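Local coordinates for protein fatty acid CoA ligase (Marinactinospora thermotolerans, PDB 6SQ8) that belongs to the AMP-binding enzymes of the ANL superfamily, built of a large N-terminal and a small C-terminal domain, and holds adenosine monophosphate, at residues 5-10 against 66-71; 426-431 against 487-492; 226-231 against 250-255. One frame throughout, in Å; residues are numbered along the deposited sequence.

Three contacts illustrate how one chain reuses apolar packing while varying its polar trim. Interaction 1 presses helix on helix; interaction 3 sets a helix start and the loop before it on a second helix; both lie in the large N-terminal part, their centres about 32 Å apart. Interaction 2 sets a short helix on an edge strand of the C-terminal domain. Every touching residue of interactions 1 and 2 is buried, whereas interaction 3 runs from a buried leucine to an exposed glutamine. No hydrogen bond spans interaction 1 or 3, where a glutamine amide instead lies at the edge of an aromatic ring. Interaction 2 alone has one, weak, from a lysine to a strand carbonyl.

Interaction 1: 5-10 against 66-71; sequences GYARRV and LRLAVQ
L68 overlaps A7 and V10 with the fork of its side chain, one methyl serving both residues. L68 CD1 lies 3.8 Å from A7 O and 3.9 Å from V10 CB, while L68 CD2 meets V10 CG1 at 3.7 Å. The leucine's CG stands anti to the backbone N (chi1 -162°), which carries the fork across to the other helix although the side chain does not start out in that direction. A turn further along, A7 CB rests against the backbone of Q71, 4.1 Å from Q71 C. Here the segments 5-10, of helix 5-13, and 66-71, of helix 61-72, run at 143° to one another; on another side, helix 61-72 sends L66 and V70 onto strand 52-56 of a parallel sheet, so the contact adds a further helix to an alpha/beta layer. Y6 closes the end of the patch: Q71 OE1 comes near the plane of its ring at the edge, 3.9 Å from Y6 CE2, with ring and amide planes 75° apart, and V10 CG2 sits over one ring face. The polar ends look to a third helix, 205-215, where Q211 bonds both Y6 OH and Q71 OE1. A156 O takes up Q71 NE2, fixing which way round the buried amide lies.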
loop_
_atom_site.group_PDB
_atom_site.type_symbol
_atom_site.label_atom_id
_atom_site.label_comp_id
_atom_site.label_asym_id
_atom_site.label_seq_id
_atom_site.Cartn_x
_atom_site.Cartn_y
_atom_site.Cartn_z
ATOM N N GLY A 5 -5.592 21.500 -9.985
ATOM C CA GLY A 5 -5.445 20.859 -11.281
ATOM C C GLY A 5 -5.675 19.355 -11.210
ATOM O O GLY A 5 -6.233 18.758 -12.159
ATOM N N TYR A 6 -5.271 18.751 -10.081
ATOM C CA TYR A 6 -5.386 17.302 -9.863
ATOM C C TYR A 6 -6.861 16.881 -9.778
ATOM O O TYR A 6 -7.318 16.075 -10.587
ATOM C CB TYR A 6 -4.620 16.831 -8.620
ATOM C CG TYR A 6 -4.805 15.359 -8.349
ATOM C CD1 TYR A 6 -4.438 14.415 -9.299
ATOM C CD2 TYR A 6 -5.394 14.905 -7.181
ATOM C CE1 TYR A 6 -4.647 13.060 -9.100
ATOM C CE2 TYR A 6 -5.602 13.555 -6.958
ATOM C CZ TYR A 6 -5.238 12.631 -7.926
ATOM O OH TYR A 6 -5.430 11.298 -7.721
ATOM N N ALA A 7 -7.589 17.429 -8.807
ATOM C CA ALA A 7 -9.001 17.113 -8.640
ATOM C C ALA A 7 -9.733 17.276 -9.977
ATOM O O ALA A 7 -10.548 16.436 -10.348
ATOM C CB ALA A 7 -9.612 17.979 -7.562
ATOM N N ARG A 8 -9.428 18.353 -10.705
ATOM C CA ARG A 8 -10.069 18.636 -11.995
ATOM C C ARG A 8 -9.695 17.535 -12.993
ATOM O O ARG A 8 -10.533 17.122 -13.773
ATOM C CB ARG A 8 -9.685 20.028 -12.532
ATOM C CG ARG A 8 -10.547 20.531 -13.693
ATOM C CD ARG A 8 -9.980 21.732 -14.448
ATOM N NE ARG A 8 -9.105 21.376 -15.575
ATOM C CZ ARG A 8 -9.396 21.583 -16.859
ATOM N NH1 ARG A 8 -10.590 22.040 -17.206
ATOM N NH2 ARG A 8 -8.470 21.384 -17.793
ATOM N N ARG A 9 -8.432 17.081 -12.968
ATOM C CA ARG A 9 -7.967 16.028 -13.887
ATOM C C ARG A 9 -8.815 14.772 -13.707
ATOM O O ARG A 9 -9.192 14.117 -14.699
ATOM C CB ARG A 9 -6.495 15.667 -13.672
ATOM C CG ARG A 9 -5.950 14.672 -14.691
ATOM C CD ARG A 9 -4.544 14.230 -14.340
ATOM N NE ARG A 9 -4.054 13.193 -15.244
ATOM C CZ ARG A 9 -2.776 12.887 -15.402
ATOM N NH1 ARG A 9 -1.850 13.425 -14.616
ATOM N NH2 ARG A 9 -2.431 12.054 -16.362
ATOM N N VAL A 10 -9.095 14.443 -12.444
ATOM C CA VAL A 10 -9.836 13.246 -12.119
ATOM C C VAL A 10 -11.280 13.433 -12.596
ATOM O O VAL A 10 -11.782 12.625 -13.368
ATOM C CB VAL A 10 -9.757 12.931 -10.617
ATOM C CG1 VAL A 10 -10.562 11.693 -10.291
ATOM C CG2 VAL A 10 -8.311 12.798 -10.117
ATOM N N LEU A 66 -16.322 11.605 -1.895
ATOM C CA LEU A 66 -15.978 12.436 -0.750
ATOM C C LEU A 66 -14.524 12.905 -0.883
ATOM O O LEU A 66 -14.233 14.067 -0.648
ATOM C CB LEU A 66 -16.203 11.673 0.561
ATOM C CG LEU A 66 -15.754 12.397 1.835
ATOM C CD1 LEU A 66 -16.499 13.704 1.983
ATOM C CD2 LEU A 66 -15.951 11.545 3.076
ATOM N N ARG A 67 -13.622 11.987 -1.245
ATOM C CA ARG A 67 -12.187 12.305 -1.308
ATOM C C ARG A 67 -11.978 13.405 -2.354
ATOM O O ARG A 67 -11.269 14.393 -2.119
ATOM C CB ARG A 67 -11.364 11.062 -1.645
ATOM C CG ARG A 67 -9.843 11.241 -1.617
ATOM C CD ARG A 67 -9.154 10.138 -2.410
ATOM N NE ARG A 67 -7.789 9.810 -2.008
ATOM C CZ ARG A 67 -7.443 8.742 -1.298
ATOM N NH1 ARG A 67 -8.384 8.016 -0.717
ATOM N NH2 ARG A 67 -6.169 8.405 -1.176
ATOM N N LEU A 68 -12.638 13.216 -3.496
ATOM C CA LEU A 68 -12.525 14.076 -4.632
ATOM C C LEU A 68 -13.080 15.459 -4.266
ATOM O O LEU A 68 -12.501 16.479 -4.631
ATOM C CB LEU A 68 -13.288 13.412 -5.784
ATOM C CG LEU A 68 -12.973 13.901 -7.189
ATOM C CD1 LEU A 68 -11.496 14.201 -7.366
ATOM C CD2 LEU A 68 -13.436 12.884 -8.213
ATOM N N ALA A 69 -14.183 15.480 -3.513
ATOM C CA ALA A 69 -14.801 16.725 -3.056
ATOM C C ALA A 69 -13.866 17.457 -2.085
ATOM O O ALA A 69 -13.632 18.642 -2.242
ATOM C CB ALA A 69 -16.145 16.445 -2.438
ATOM N N VAL A 70 -13.317 16.744 -1.102
ATOM C CA VAL A 70 -12.394 17.335 -0.147
ATOM C C VAL A 70 -11.216 17.985 -0.879
ATOM O O VAL A 70 -10.717 19.032 -0.464
ATOM C CB VAL A 70 -11.894 16.291 0.865
ATOM C CG1 VAL A 70 -10.670 16.786 1.640
ATOM C CG2 VAL A 70 -13.013 15.855 1.812
ATOM N N GLN A 71 -10.744 17.347 -1.950
ATOM C CA GLN A 71 -9.571 17.827 -2.684
ATOM C C GLN A 71 -9.964 19.009 -3.578
ATOM O O GLN A 71 -9.244 19.997 -3.644
ATOM C CB GLN A 71 -8.923 16.674 -3.451
ATOM C CG GLN A 71 -8.143 15.726 -2.533
ATOM C CD GLN A 71 -7.704 14.464 -3.230
ATOM O OE1 GLN A 71 -8.287 14.048 -4.229
ATOM N NE2 GLN A 71 -6.659 13.844 -2.711
#

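Interaction 2: 426-431 against 487-492; sequences AVVGVP and PDKVKV
The flat groups that face the other segment are peptide carbonyls: V427 O is approached by the ammonium group of K489, and K489 O lies 3.8 Å from V428 CG1. The other flat group, the carboxylate of D488, belongs to the helix start, and K491 N reaches it from above its plane. The setting is the alpha/beta C-terminal domain of the AMP-binding enzymes, in which helix 489-494 packs on strand 422-432, an outermost strand of a three-stranded sheet. A426 and V428 direct their side chains toward the helix, and V427 points the other way, onto helix 409-418.

The apolar part is a short row of methyls. V492 straddles two strand residues: V492 CG1 meets V428 CG1 at 3.7 Å, and V492 CG2 meets A426 CB at 4.0 Å. The two valines of this pair lie obliquely across one another. K489 extends the row with its hydrocarbon stem, K489 CG passing 4.1 Å from V428 CG1.

Beyond CG the lysine is drawn out straight, which brings NZ to the backbone of V427. K489 NZ makes a weak hydrogen bond of 3.3 Å to V427 O, but its stronger partner is E413 of helix 409-418, with which it forms a salt bridge. The same carboxylate oxygen, E413 OE2, also accepts from V427 N. Lysine and glutamate thus serve both backbone polar atoms of one strand residue, N and O of V427, while A426 and V428 bond back to strand 438-445.

Immediately before the lysine, at the start of the same helix, D488 is the N-cap. D488 OD1 accepts weakly from V490 N and more firmly from K491 N, the latter at 3.0 Å and 60° out of the carboxylate plane.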
loop_
_atom_site.group_PDB
_atom_site.type_symbol
_atom_site.label_atom_id
_atom_site.label_comp_id
_atom_site.label_asym_id
_atom_site.label_seq_id
_atom_site.Cartn_x
_atom_site.Cartn_y
_atom_site.Cartn_z
ATOM N N ALA A 426 9.602 -15.699 8.946
ATOM C CA ALA A 426 10.079 -14.418 9.463
ATOM C C ALA A 426 11.380 -14.663 10.224
ATOM O O ALA A 426 11.374 -15.389 11.175
ATOM C CB ALA A 426 9.024 -13.772 10.325
ATOM N N VAL A 427 12.476 -14.077 9.744
ATOM C CA VAL A 427 13.799 -14.223 10.345
ATOM C C VAL A 427 14.184 -12.897 11.011
ATOM O O VAL A 427 14.102 -11.835 10.405
ATOM C CB VAL A 427 14.812 -14.622 9.264
ATOM C CG1 VAL A 427 16.237 -14.619 9.764
ATOM C CG2 VAL A 427 14.472 -15.960 8.633
ATOM N N VAL A 428 14.617 -12.991 12.265
ATOM C CA VAL A 428 14.944 -11.856 13.109
ATOM C C VAL A 428 16.254 -12.162 13.839
ATOM O O VAL A 428 16.639 -13.326 13.963
ATOM C CB VAL A 428 13.832 -11.588 14.125
ATOM C CG1 VAL A 428 12.519 -11.251 13.449
ATOM C CG2 VAL A 428 13.646 -12.767 15.061
ATOM N N GLY A 429 16.915 -11.106 14.319
ATOM C CA GLY A 429 18.051 -11.211 15.236
ATOM C C GLY A 429 17.662 -10.847 16.667
ATOM O O GLY A 429 16.811 -9.980 16.901
ATOM N N VAL A 430 18.261 -11.537 17.641
ATOM C CA VAL A 430 18.225 -11.113 19.042
ATOM C C VAL A 430 19.668 -11.055 19.531
ATOM O O VAL A 430 20.520 -11.759 19.000
ATOM C CB VAL A 430 17.351 -12.033 19.916
ATOM C CG1 VAL A 430 15.960 -12.213 19.324
ATOM C CG2 VAL A 430 18.002 -13.382 20.155
ATOM N N PRO A 431 20.000 -10.219 20.537
ATOM C CA PRO A 431 21.407 -9.955 20.851
ATOM C C PRO A 431 22.032 -11.200 21.502
ATOM O O PRO A 431 21.316 -11.938 22.191
ATOM C CB PRO A 431 21.361 -8.746 21.806
ATOM C CG PRO A 431 19.893 -8.292 21.836
ATOM C CD PRO A 431 19.069 -9.499 21.426
ATOM N N PRO A 487 4.712 -7.805 7.713
ATOM C CA PRO A 487 5.209 -8.692 8.755
ATOM C C PRO A 487 5.641 -7.916 10.003
ATOM O O PRO A 487 6.508 -7.064 9.925
ATOM C CB PRO A 487 6.431 -9.379 8.126
ATOM C CG PRO A 487 6.212 -9.234 6.649
ATOM C CD PRO A 487 5.481 -7.927 6.474
ATOM N N ASP A 488 5.035 -8.265 11.137
ATOM C CA ASP A 488 5.314 -7.621 12.383
ATOM C C ASP A 488 6.555 -8.276 12.983
ATOM O O ASP A 488 6.466 -9.143 13.840
ATOM C CB ASP A 488 4.123 -7.706 13.336
ATOM C CG ASP A 488 4.310 -6.906 14.610
ATOM O OD1 ASP A 488 5.457 -6.506 14.877
ATOM O OD2 ASP A 488 3.304 -6.703 15.327
ATOM N N LYS A 489 7.722 -7.816 12.541
ATOM C CA LYS A 489 8.942 -8.433 12.964
ATOM C C LYS A 489 9.364 -7.954 14.357
ATOM O O LYS A 489 10.291 -8.531 14.915
ATOM C CB LYS A 489 10.057 -8.224 11.940
ATOM C CG LYS A 489 10.044 -9.267 10.839
ATOM C CD LYS A 489 11.297 -9.204 10.045
ATOM C CE LYS A 489 11.222 -9.971 8.755
ATOM N NZ LYS A 489 12.559 -10.040 8.121
ATOM N N VAL A 490 8.709 -6.938 14.930
ATOM C CA VAL A 490 9.026 -6.606 16.329
ATOM C C VAL A 490 8.336 -7.648 17.219
ATOM O O VAL A 490 8.908 -8.057 18.232
ATOM C CB VAL A 490 8.701 -5.154 16.757
ATOM C CG1 VAL A 490 8.959 -4.154 15.634
ATOM C CG2 VAL A 490 7.289 -4.991 17.329
ATOM N N LYS A 491 7.133 -8.091 16.824
ATOM C CA LYS A 491 6.424 -9.128 17.568
ATOM C C LYS A 491 7.242 -10.427 17.526
ATOM O O LYS A 491 7.496 -11.037 18.562
ATOM C CB LYS A 491 5.001 -9.321 17.031
ATOM C CG LYS A 491 4.093 -10.175 17.910
ATOM C CD LYS A 491 2.618 -9.903 17.678
ATOM C CE LYS A 491 1.725 -10.691 18.615
ATOM N N VAL A 492 7.677 -10.832 16.328
ATOM C CA VAL A 492 8.437 -12.073 16.146
ATOM C C VAL A 492 9.698 -12.010 17.016
ATOM O O VAL A 492 10.060 -12.987 17.648
ATOM C CB VAL A 492 8.756 -12.334 14.659
ATOM C CG1 VAL A 492 9.745 -13.471 14.477
ATOM C CG2 VAL A 492 7.500 -12.629 13.865
#

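Interaction 3: 226-231 against 250-255; sequences FQPDAV and LYQLAE
P228 pushes its ring as a blunt wedge against segment 250-255 of helix 247-255, into the angle between Q252 and L253. CG of P228 touches Q252 on two levels, with Q252 CB at 4.1 Å and Q252 NE2 at 3.8 Å. L253 answers with a bump of its own: L253 CD1 drops into the hollow between P228 and V231, 3.6 Å from P228 O and 3.9 Å from V231 CG1. The leucine and V231 meet at about a right angle, and L253 CD2 lies beside the same valine methyl. F226 fills the remaining flank edge-on. Its CG is anti to the backbone N (chi1 176°), which swings the ring in front of the second helix, where the amide of Q252 and the CB of L253 lie near the ring plane. F226 CE2 is 3.8 Å from Q252 NE2, the amide being turned 76° to the ring, and no hydrogen bond joins them. W249 stacks on the phenylalanine, while L245 of strand 242-245 touches both F226 and L253. The wedge sits at a helix start, Q227 being the N-cap, and the contact joins successive helices 228-237 and 247-255, on either side of strand 242-245 in sequence, as in the layered alpha/beta architecture of the ANL N-terminal domain.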
loop_
_atom_site.group_PDB
_atom_site.type_symbol
_atom_site.label_atom_id
_atom_site.label_comp_id
_atom_site.label_asym_id
_atom_site.label_seq_id
_atom_site.Cartn_x
_atom_site.Cartn_y
_atom_site.Cartn_z
ATOM N N PHE A 226 -11.585 -8.679 1.066
ATOM C CA PHE A 226 -11.068 -9.729 0.208
ATOM C C PHE A 226 -11.602 -11.097 0.670
ATOM O O PHE A 226 -11.404 -11.486 1.796
ATOM C CB PHE A 226 -9.537 -9.728 0.210
ATOM C CG PHE A 226 -8.969 -10.869 -0.585
ATOM C CD1 PHE A 226 -9.009 -10.834 -1.970
ATOM C CD2 PHE A 226 -8.468 -11.995 0.036
ATOM C CE1 PHE A 226 -8.512 -11.884 -2.725
ATOM C CE2 PHE A 226 -7.985 -13.051 -0.717
ATOM C CZ PHE A 226 -8.007 -12.995 -2.096
ATOM N N GLN A 227 -12.301 -11.789 -0.228
ATOM C CA GLN A 227 -12.548 -13.232 -0.161
ATOM C C GLN A 227 -12.223 -13.809 -1.532
ATOM O O GLN A 227 -12.622 -13.252 -2.548
ATOM C CB GLN A 227 -13.993 -13.560 0.257
ATOM C CG GLN A 227 -14.294 -13.234 1.719
ATOM C CD GLN A 227 -13.479 -14.049 2.702
ATOM O OE1 GLN A 227 -13.193 -15.224 2.469
ATOM N NE2 GLN A 227 -13.186 -13.476 3.866
ATOM N N PRO A 228 -11.493 -14.940 -1.624
ATOM C CA PRO A 228 -11.074 -15.449 -2.933
ATOM C C PRO A 228 -12.255 -15.739 -3.874
ATOM O O PRO A 228 -12.189 -15.424 -5.055
ATOM C CB PRO A 228 -10.322 -16.742 -2.584
ATOM C CG PRO A 228 -9.933 -16.569 -1.123
ATOM C CD PRO A 228 -11.046 -15.775 -0.501
ATOM N N ASP A 229 -13.317 -16.349 -3.324
ATOM C CA ASP A 229 -14.520 -16.740 -4.079
ATOM C C ASP A 229 -15.101 -15.477 -4.712
ATOM O O ASP A 229 -15.376 -15.444 -5.908
ATOM C CB ASP A 229 -15.559 -17.478 -3.210
ATOM C CG ASP A 229 -15.500 -17.170 -1.710
ATOM O OD1 ASP A 229 -14.650 -17.790 -1.027
ATOM O OD2 ASP A 229 -16.270 -16.289 -1.227
ATOM N N ALA A 230 -15.249 -14.431 -3.889
ATOM C CA ALA A 230 -15.926 -13.178 -4.266
ATOM C C ALA A 230 -15.150 -12.455 -5.370
ATOM O O ALA A 230 -15.762 -11.960 -6.305
ATOM C CB ALA A 230 -16.086 -12.303 -3.051
ATOM N N VAL A 231 -13.819 -12.397 -5.232
ATOM C CA VAL A 231 -12.932 -11.748 -6.195
ATOM C C VAL A 231 -13.008 -12.480 -7.535
ATOM O O VAL A 231 -13.133 -11.863 -8.573
ATOM C CB VAL A 231 -11.489 -11.683 -5.669
ATOM C CG1 VAL A 231 -10.509 -11.322 -6.763
ATOM C CG2 VAL A 231 -11.378 -10.710 -4.510
ATOM N N LEU A 250 -3.013 -12.707 -3.145
ATOM C CA LEU A 250 -2.618 -13.281 -4.395
ATOM C C LEU A 250 -2.530 -14.792 -4.224
ATOM O O LEU A 250 -3.120 -15.536 -4.997
ATOM C CB LEU A 250 -1.258 -12.734 -4.824
ATOM C CG LEU A 250 -0.698 -13.397 -6.073
ATOM C CD1 LEU A 250 -1.618 -13.178 -7.267
ATOM C CD2 LEU A 250 0.695 -12.899 -6.368
ATOM N N TYR A 251 -1.784 -15.225 -3.206
ATOM C CA TYR A 251 -1.550 -16.652 -3.017
ATOM C C TYR A 251 -2.899 -17.356 -2.807
ATOM O O TYR A 251 -3.141 -18.384 -3.433
ATOM C CB TYR A 251 -0.550 -16.943 -1.885
ATOM C CG TYR A 251 0.669 -16.056 -1.805
ATOM C CD1 TYR A 251 1.340 -15.605 -2.934
ATOM C CD2 TYR A 251 1.162 -15.676 -0.566
ATOM C CE1 TYR A 251 2.455 -14.780 -2.829
ATOM C CE2 TYR A 251 2.279 -14.862 -0.445
ATOM C CZ TYR A 251 2.929 -14.408 -1.577
ATOM O OH TYR A 251 4.015 -13.595 -1.410
ATOM N N GLN A 252 -3.778 -16.791 -1.965
ATOM C CA GLN A 252 -5.086 -17.384 -1.692
ATOM C C GLN A 252 -5.912 -17.504 -2.975
ATOM O O GLN A 252 -6.600 -18.489 -3.174
ATOM C CB GLN A 252 -5.874 -16.561 -0.680
ATOM C CG GLN A 252 -5.425 -16.772 0.755
ATOM C CD GLN A 252 -6.168 -15.865 1.698
ATOM O OE1 GLN A 252 -5.555 -15.077 2.411
ATOM N NE2 GLN A 252 -7.491 -15.977 1.702
ATOM N N LEU A 253 -5.862 -16.481 -3.826
ATOM C CA LEU A 253 -6.636 -16.472 -5.059
ATOM C C LEU A 253 -6.083 -17.528 -6.025
ATOM O O LEU A 253 -6.827 -18.324 -6.574
ATOM C CB LEU A 253 -6.567 -15.069 -5.666
ATOM C CG LEU A 253 -7.498 -14.789 -6.840
ATOM C CD1 LEU A 253 -8.944 -14.838 -6.421
ATOM C CD2 LEU A 253 -7.200 -13.417 -7.403
ATOM N N ALA A 254 -4.763 -17.522 -6.210
ATOM C CA ALA A 254 -4.083 -18.393 -7.175
ATOM C C ALA A 254 -4.243 -19.879 -6.813
ATOM O O ALA A 254 -4.318 -20.737 -7.686
ATOM C CB ALA A 254 -2.632 -18.003 -7.256
ATOM N N GLU A 255 -4.285 -20.178 -5.512
ATOM C CA GLU A 255 -4.288 -21.558 -5.005
ATOM C C GLU A 255 -5.734 -22.054 -4.804
ATOM O O GLU A 255 -5.953 -23.202 -4.548
ATOM C CB GLU A 255 -3.446 -21.630 -3.724
ATOM C CG GLU A 255 -1.936 -21.505 -3.990
ATOM C CD GLU A 255 -1.048 -21.120 -2.805
ATOM O OE1 GLU A 255 -1.563 -21.151 -1.644
ATOM O OE2 GLU A 255 0.163 -20.791 -3.040
#